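Local coordinates for protein chromatin structure-remodeling complex subunit RSC2 (Saccharomyces cerevisiae, PDB 4BB7) that helps the RSC chromatin-remodelling complex position nucleosomes and regulate transcription, contributing a BAH domain that binds histone H3, at residues D78-K83 and E219-D224. Numbering follows the deposited sequence.
Sequences DRLFYK and EYATSD
Arg79 and Tyr220 form a single antiparallel bridge, a non-hydrogen-bonded pair with CA atoms 4.5 Å apart, flanked by the backbone hydrogen bonds Ala221 N to Asp78 O (2.9 Å) and Leu80 N to Glu219 O (2.7 Å). Just beyond it, the carboxylate of Asp78 reaches the turn: OD2 accepts from Thr222 OG1 at 2.7 Å, on the anti side and somewhat out of the carboxylate plane. The chi1 of Asp78, 64°, tucks CG in beside both its own N and C, which also brings Asp78 OD2 within 3.4 Å of Tyr220 CB. With an alanine here the Thr222 hydroxyl would probably lose this acceptor, and the turn one of its fastenings. Arg79, extended from CG to NE, runs alongside Glu219, and its NH1 makes a salt bridge to OE1 (2.8 Å); NH2 adds only a weak bond to the same oxygen. Guanidinium and carboxylate stand almost perpendicular (89°), so this is no flat two-oxygen pairing. Leu80 CD2 meets Ala221 CB at 3.9 Å. Arg79 also makes a cation-pi contact with Phe139. This is an isolated antiparallel bridge leading into a type I turn, Tyr220 to Ser223, and it ties the loop before strand 230-231 to the BAH-family segment entering strand 80-82.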
loop_
_atom_site.group_PDB
_atom_site.type_symbol
_atom_site.label_atom_id
_atom_site.label_comp_id
_atom_site.label_asym_id
_atom_site.label_seq_id
_atom_site.Cartn_x
_atom_site.Cartn_y
_atom_site.Cartn_z
ATOM N N ASP A 78 0.570 7.439 35.161
ATOM C CA ASP A 78 1.649 8.157 35.826
ATOM C C ASP A 78 2.910 8.240 34.969
ATOM O O ASP A 78 3.988 8.558 35.478
ATOM C CB ASP A 78 1.963 7.538 37.193
ATOM C CG ASP A 78 2.477 6.118 37.089
ATOM O OD1 ASP A 78 1.964 5.357 36.240
ATOM O OD2 ASP A 78 3.398 5.761 37.855
ATOM N N ARG A 79 2.775 7.960 33.674
ATOM C CA ARG A 79 3.916 8.064 32.771
ATOM C C ARG A 79 4.299 9.520 32.495
ATOM O O ARG A 79 3.437 10.390 32.351
ATOM C CB ARG A 79 3.660 7.315 31.457
ATOM C CG ARG A 79 4.887 7.260 30.552
ATOM C CD ARG A 79 4.829 6.118 29.544
ATOM N NE ARG A 79 6.036 6.062 28.719
ATOM C CZ ARG A 79 6.995 5.148 28.845
ATOM N NH1 ARG A 79 6.892 4.192 29.759
ATOM N NH2 ARG A 79 8.058 5.186 28.052
ATOM N N LEU A 80 5.601 9.780 32.431
ATOM C CA LEU A 80 6.107 11.118 32.151
ATOM C C LEU A 80 6.661 11.192 30.732
ATOM O O LEU A 80 7.041 10.174 30.151
ATOM C CB LEU A 80 7.196 11.496 33.155
ATOM C CG LEU A 80 6.737 11.601 34.607
ATOM C CD1 LEU A 80 7.924 11.795 35.541
ATOM C CD2 LEU A 80 5.725 12.730 34.755
ATOM N N PHE A 81 6.706 12.401 30.183
ATOM C CA PHE A 81 7.153 12.607 28.810
ATOM C C PHE A 81 7.983 13.874 28.696
ATOM O O PHE A 81 7.784 14.821 29.452
ATOM C CB PHE A 81 5.953 12.721 27.865
ATOM C CG PHE A 81 5.065 11.513 27.856
ATOM C CD1 PHE A 81 5.358 10.427 27.047
ATOM C CD2 PHE A 81 3.928 11.468 28.646
ATOM C CE1 PHE A 81 4.540 9.316 27.031
ATOM C CE2 PHE A 81 3.103 10.359 28.634
ATOM C CZ PHE A 81 3.408 9.280 27.825
ATOM N N TYR A 82 8.910 13.894 27.747
ATOM C CA TYR A 82 9.661 15.109 27.466
ATOM C C TYR A 82 8.771 16.077 26.703
ATOM O O TYR A 82 7.769 15.674 26.109
ATOM C CB TYR A 82 10.916 14.798 26.648
ATOM C CG TYR A 82 11.832 13.796 27.310
ATOM C CD1 TYR A 82 12.682 14.177 28.341
ATOM C CD2 TYR A 82 11.840 12.467 26.910
ATOM C CE1 TYR A 82 13.520 13.260 28.952
ATOM C CE2 TYR A 82 12.674 11.543 27.513
ATOM C CZ TYR A 82 13.510 11.945 28.533
ATOM O OH TYR A 82 14.333 11.027 29.136
ATOM N N LYS A 83 9.124 17.356 26.736
ATOM C CA LYS A 83 8.454 18.327 25.887
ATOM C C LYS A 83 8.787 17.990 24.441
ATOM O O LYS A 83 9.958 17.905 24.068
ATOM C CB LYS A 83 8.895 19.752 26.226
ATOM C CG LYS A 83 8.279 20.813 25.329
ATOM C CD LYS A 83 8.323 22.186 25.973
ATOM C CE LYS A 83 7.489 22.225 27.249
ATOM N NZ LYS A 83 7.434 23.593 27.851
ATOM N N GLU A 219 10.682 7.014 33.967
ATOM C CA GLU A 219 9.471 6.831 33.175
ATOM C C GLU A 219 8.209 7.267 33.915
ATOM O O GLU A 219 7.267 7.779 33.297
ATOM C CB GLU A 219 9.337 5.374 32.711
ATOM C CG GLU A 219 10.534 4.869 31.921
ATOM C CD GLU A 219 10.310 3.489 31.329
ATOM O OE1 GLU A 219 9.466 3.365 30.420
ATOM O OE2 GLU A 219 10.982 2.530 31.766
ATOM N N TYR A 220 8.199 7.079 35.233
ATOM C CA TYR A 220 6.978 7.250 36.014
ATOM C C TYR A 220 7.119 8.217 37.191
ATOM O O TYR A 220 8.166 8.289 37.835
ATOM C CB TYR A 220 6.466 5.887 36.486
ATOM C CG TYR A 220 6.428 4.858 35.377
ATOM C CD1 TYR A 220 5.475 4.936 34.370
ATOM C CD2 TYR A 220 7.352 3.816 35.328
ATOM C CE1 TYR A 220 5.435 4.009 33.351
ATOM C CE2 TYR A 220 7.316 2.876 34.307
ATOM C CZ TYR A 220 6.353 2.983 33.320
ATOM O OH TYR A 220 6.297 2.066 32.294
ATOM N N ALA A 221 6.044 8.952 37.462
ATOM C CA ALA A 221 6.047 10.014 38.463
ATOM C C ALA A 221 5.974 9.490 39.899
ATOM O O ALA A 221 6.185 10.241 40.850
ATOM C CB ALA A 221 4.898 10.983 38.198
ATOM N N THR A 222 5.680 8.203 40.048
ATOM C CA THR A 222 5.454 7.619 41.362
ATOM C C THR A 222 6.632 6.776 41.825
ATOM O O THR A 222 6.611 6.215 42.920
ATOM C CB THR A 222 4.196 6.743 41.364
ATOM O OG1 THR A 222 4.334 5.716 40.375
ATOM C CG2 THR A 222 2.971 7.576 41.041
ATOM N N SER A 223 7.654 6.679 40.982
ATOM C CA SER A 223 8.848 5.913 41.312
ATOM C C SER A 223 9.627 6.603 42.422
ATOM O O SER A 223 9.676 7.829 42.483
ATOM C CB SER A 223 9.740 5.765 40.079
ATOM O OG SER A 223 9.044 5.140 39.013
ATOM N N ASP A 224 10.234 5.821 43.304
ATOM C CA ASP A 224 11.129 6.390 44.301
ATOM C C ASP A 224 12.314 7.050 43.607
ATOM O O ASP A 224 12.642 8.206 43.875
ATOM C CB ASP A 224 11.624 5.312 45.264
ATOM C CG ASP A 224 10.620 4.996 46.346
ATOM O OD1 ASP A 224 10.127 5.945 46.993
ATOM O OD2 ASP A 224 10.320 3.800 46.545
#